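PDB 7CHU: putative pectin lyase from Geobacillus virus E2, which is the trimeric tailspike of a deep-sea thermophilic bacteriophage, a beta-helical protein that probably binds, and perhaps cleaves, host-surface polysaccharide. Local coordinates for residues I73-T82 / I114-Y122. Numbering follows the deposited sequence.
Sequences IAVNVKEFGT and IVYFPTGTY
Val-75 and Asn-76 run parallel to Val-115 and Tyr-116, joined by backbone hydrogen bonds from Val-75 N to Ile-114 O (2.9 Å), Tyr-116 N to Val-75 O (2.7 Å) and Val-77 N to Tyr-116 O; a water carries the pairing one step further, bridging Ile-73 O and Ile-114 N. Beyond Asn-76 the chain turns into a 3-10 segment, and Val-77 dips toward the second strand. Val-77 CG1 sits 3.9 Å from the centroid of the Phe-117 ring, almost on the ring normal, a CH-pi contact, and also presses on Val-115 CG1 at 3.5 Å. A chi1 of -62° sets this methyl anti to the carbonyl carbon and leaves CG2 to meet Pro-118 CD and Tyr-122 CE2. Helix 91-99 closes over Val-77 and Phe-117 through Ala-97 and Ile-94.

On the face it shares with Tyr-116, Asn-76 lies alongside that ring, its amide turned 77° from it and ND2 at the ring edge; Pro-118 CG meets the amide from the opposite direction, 3.3 Å from Asn-76 OD1. Asn-76 OD1 accepts Lys-78 N at 2.8 Å on an in-plane lone pair, closing an Asx turn, while ND2 bonds Thr-72 OG1 of a second subunit. Farther along, Thr-82 CB meets the edge of the Tyr-122 ring, and Tyr-122 OH donates to Pro-118 O (2.6 Å) while accepting a hydrogen bond from a water that also bonds Thr-82 OG1.

Strand 75-76 thus begins the parallel ladder that strands 113-117 and 135-139 continue, as in the pectate lyase-like beta-helix. Chemistry divides the contact: Val-77 and Phe-117 pack beneath the helix, whereas the Asn-76 amide has both ends engaged, one fixing the turn and the other tying this strand end to a neighbouring subunit.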
loop_
_atom_site.group_PDB
_atom_site.type_symbol
_atom_site.label_atom_id
_atom_site.label_comp_id
_atom_site.label_asym_id
_atom_site.label_seq_id
_atom_site.Cartn_x
_atom_site.Cartn_y
_atom_site.Cartn_z
ATOM N N ILE A 73 7.507 30.873 7.338
ATOM C CA ILE A 73 7.210 29.623 6.647
ATOM C C ILE A 73 8.433 28.708 6.626
ATOM O O ILE A 73 8.300 27.483 6.676
ATOM C CB ILE A 73 6.706 29.918 5.223
ATOM C CG1 ILE A 73 5.527 30.877 5.269
ATOM C CG2 ILE A 73 6.276 28.634 4.532
ATOM C CD1 ILE A 73 4.201 30.171 5.481
ATOM N N ALA A 74 9.635 29.281 6.556
ATOM C CA ALA A 74 10.842 28.475 6.416
ATOM C C ALA A 74 12.057 29.383 6.464
ATOM O O ALA A 74 11.982 30.572 6.139
ATOM C CB ALA A 74 10.843 27.676 5.102
ATOM N N VAL A 75 13.178 28.806 6.888
ATOM C CA VAL A 75 14.481 29.428 6.728
ATOM C C VAL A 75 14.974 29.069 5.336
ATOM O O VAL A 75 15.172 27.892 5.031
ATOM C CB VAL A 75 15.460 28.960 7.808
ATOM C CG1 VAL A 75 16.822 29.592 7.586
ATOM C CG2 VAL A 75 14.918 29.312 9.176
ATOM N N ASN A 76 15.163 30.078 4.492
ATOM C CA ASN A 76 15.676 29.907 3.140
ATOM C C ASN A 76 17.195 30.005 3.173
ATOM O O ASN A 76 17.746 31.007 3.657
ATOM C CB ASN A 76 15.073 30.975 2.214
ATOM C CG ASN A 76 15.285 30.679 0.734
ATOM O OD1 ASN A 76 16.389 30.398 0.309
ATOM N ND2 ASN A 76 14.203 30.722 -0.057
ATOM N N VAL A 77 17.877 28.966 2.676
ATOM C CA VAL A 77 19.342 28.982 2.676
ATOM C C VAL A 77 19.881 30.170 1.885
ATOM O O VAL A 77 20.995 30.628 2.141
ATOM C CB VAL A 77 19.920 27.653 2.129
ATOM C CG1 VAL A 77 19.489 26.487 3.012
ATOM C CG2 VAL A 77 19.498 27.437 0.649
ATOM N N LYS A 78 19.100 30.719 0.952
ATOM C CA LYS A 78 19.584 31.885 0.212
ATOM C C LYS A 78 19.802 33.085 1.131
ATOM O O LYS A 78 20.621 33.959 0.829
ATOM C CB LYS A 78 18.600 32.250 -0.903
ATOM C CG LYS A 78 19.254 32.526 -2.230
ATOM C CD LYS A 78 18.315 33.242 -3.188
ATOM C CE LYS A 78 19.097 33.949 -4.293
ATOM N NZ LYS A 78 18.302 34.076 -5.558
ATOM N N GLU A 79 19.062 33.153 2.243
ATOM C CA GLU A 79 19.287 34.192 3.238
ATOM C C GLU A 79 20.684 34.147 3.819
ATOM O O GLU A 79 21.127 35.130 4.425
ATOM C CB GLU A 79 18.309 34.064 4.404
ATOM C CG GLU A 79 16.846 34.088 4.054
ATOM C CD GLU A 79 15.993 33.662 5.247
ATOM O OE1 GLU A 79 16.444 33.912 6.400
ATOM O OE2 GLU A 79 14.903 33.060 5.033
ATOM N N PHE A 80 21.368 33.019 3.709
ATOM C CA PHE A 80 22.660 32.841 4.354
ATOM C C PHE A 80 23.798 32.812 3.351
ATOM O O PHE A 80 24.940 32.516 3.721
ATOM C CB PHE A 80 22.626 31.592 5.231
ATOM C CG PHE A 80 21.806 31.784 6.475
ATOM C CD1 PHE A 80 20.423 31.623 6.448
ATOM C CD2 PHE A 80 22.414 32.217 7.654
ATOM C CE1 PHE A 80 19.650 31.868 7.602
ATOM C CE2 PHE A 80 21.674 32.445 8.817
ATOM C CZ PHE A 80 20.283 32.278 8.793
ATOM N N GLY A 81 23.512 33.127 2.089
ATOM C CA GLY A 81 24.546 33.335 1.098
ATOM C C GLY A 81 24.814 32.200 0.129
ATOM O O GLY A 81 25.858 32.227 -0.535
ATOM N N THR A 82 23.921 31.214 0.007
ATOM C CA THR A 82 24.094 30.200 -1.035
ATOM C C THR A 82 24.000 30.846 -2.407
ATOM O O THR A 82 23.223 31.781 -2.616
ATOM C CB THR A 82 23.031 29.095 -0.943
ATOM O OG1 THR A 82 21.716 29.664 -1.077
ATOM C CG2 THR A 82 23.127 28.331 0.366
ATOM N N ILE A 114 11.377 24.292 8.947
ATOM C CA ILE A 114 11.866 23.888 7.633
ATOM C C ILE A 114 13.085 24.725 7.283
ATOM O O ILE A 114 13.094 25.945 7.502
ATOM C CB ILE A 114 10.774 24.048 6.550
ATOM C CG1 ILE A 114 9.627 23.050 6.756
ATOM C CG2 ILE A 114 11.374 23.909 5.142
ATOM C CD1 ILE A 114 8.549 23.105 5.640
ATOM N N VAL A 115 14.105 24.074 6.725
ATOM C CA VAL A 115 15.191 24.728 6.006
ATOM C C VAL A 115 14.961 24.490 4.517
ATOM O O VAL A 115 15.022 23.349 4.038
ATOM C CB VAL A 115 16.561 24.194 6.436
ATOM C CG1 VAL A 115 17.656 24.829 5.560
ATOM C CG2 VAL A 115 16.807 24.491 7.919
ATOM N N TYR A 116 14.707 25.556 3.767
ATOM C CA TYR A 116 14.235 25.430 2.398
ATOM C C TYR A 116 15.362 25.744 1.426
ATOM O O TYR A 116 16.052 26.762 1.582
ATOM C CB TYR A 116 13.057 26.367 2.136
ATOM C CG TYR A 116 12.630 26.259 0.697
ATOM C CD1 TYR A 116 11.983 25.117 0.239
ATOM C CD2 TYR A 116 12.927 27.264 -0.216
ATOM C CE1 TYR A 116 11.594 24.997 -1.106
ATOM C CE2 TYR A 116 12.551 27.151 -1.551
ATOM C CZ TYR A 116 11.887 26.023 -1.990
ATOM O OH TYR A 116 11.520 25.916 -3.321
ATOM N N PHE A 117 15.532 24.877 0.428
ATOM C CA PHE A 117 16.582 25.002 -0.593
ATOM C C PHE A 117 15.898 25.300 -1.923
ATOM O O PHE A 117 15.304 24.380 -2.515
ATOM C CB PHE A 117 17.410 23.707 -0.730
ATOM C CG PHE A 117 18.199 23.307 0.487
ATOM C CD1 PHE A 117 17.567 22.895 1.650
ATOM C CD2 PHE A 117 19.579 23.263 0.435
ATOM C CE1 PHE A 117 18.306 22.517 2.759
ATOM C CE2 PHE A 117 20.339 22.883 1.543
ATOM C CZ PHE A 117 19.700 22.512 2.708
ATOM N N PRO A 118 15.964 26.522 -2.450
ATOM C CA PRO A 118 15.325 26.813 -3.742
ATOM C C PRO A 118 16.018 26.063 -4.867
ATOM O O PRO A 118 17.125 25.534 -4.715
ATOM C CB PRO A 118 15.496 28.335 -3.918
ATOM C CG PRO A 118 15.874 28.860 -2.539
ATOM C CD PRO A 118 16.601 27.724 -1.869
ATOM N N THR A 119 15.322 26.010 -6.003
ATOM C CA THR A 119 15.866 25.419 -7.221
ATOM C C THR A 119 17.330 25.791 -7.402
ATOM O O THR A 119 17.706 26.959 -7.256
ATOM C CB THR A 119 15.056 25.892 -8.421
ATOM O OG1 THR A 119 13.728 25.362 -8.313
ATOM C CG2 THR A 119 15.697 25.406 -9.726
ATOM N N GLY A 120 18.167 24.796 -7.648
ATOM C CA GLY A 120 19.579 25.072 -7.826
ATOM C C GLY A 120 20.444 23.847 -7.616
ATOM O O GLY A 120 19.987 22.783 -7.209
ATOM N N THR A 121 21.729 24.043 -7.901
ATOM C CA THR A 121 22.773 23.046 -7.732
ATOM C C THR A 121 23.690 23.556 -6.627
ATOM O O THR A 121 24.283 24.625 -6.773
ATOM C CB THR A 121 23.538 22.880 -9.047
ATOM O OG1 THR A 121 22.644 22.409 -10.059
ATOM C CG2 THR A 121 24.688 21.910 -8.901
ATOM N N TYR A 122 23.795 22.809 -5.530
ATOM C CA TYR A 122 24.519 23.248 -4.341
ATOM C C TYR A 122 25.787 22.409 -4.178
ATOM O O TYR A 122 25.719 21.244 -3.776
ATOM C CB TYR A 122 23.626 23.145 -3.108
ATOM C CG TYR A 122 22.427 24.069 -3.164
ATOM C CD1 TYR A 122 21.285 23.705 -3.867
ATOM C CD2 TYR A 122 22.455 25.306 -2.536
ATOM C CE1 TYR A 122 20.197 24.542 -3.933
ATOM C CE2 TYR A 122 21.351 26.178 -2.590
ATOM C CZ TYR A 122 20.223 25.766 -3.291
ATOM O OH TYR A 122 19.122 26.572 -3.379
HETATM O O HOH W 1 9.426 26.465 9.438
HETATM O O HOH W 2 20.373 29.204 -3.441
#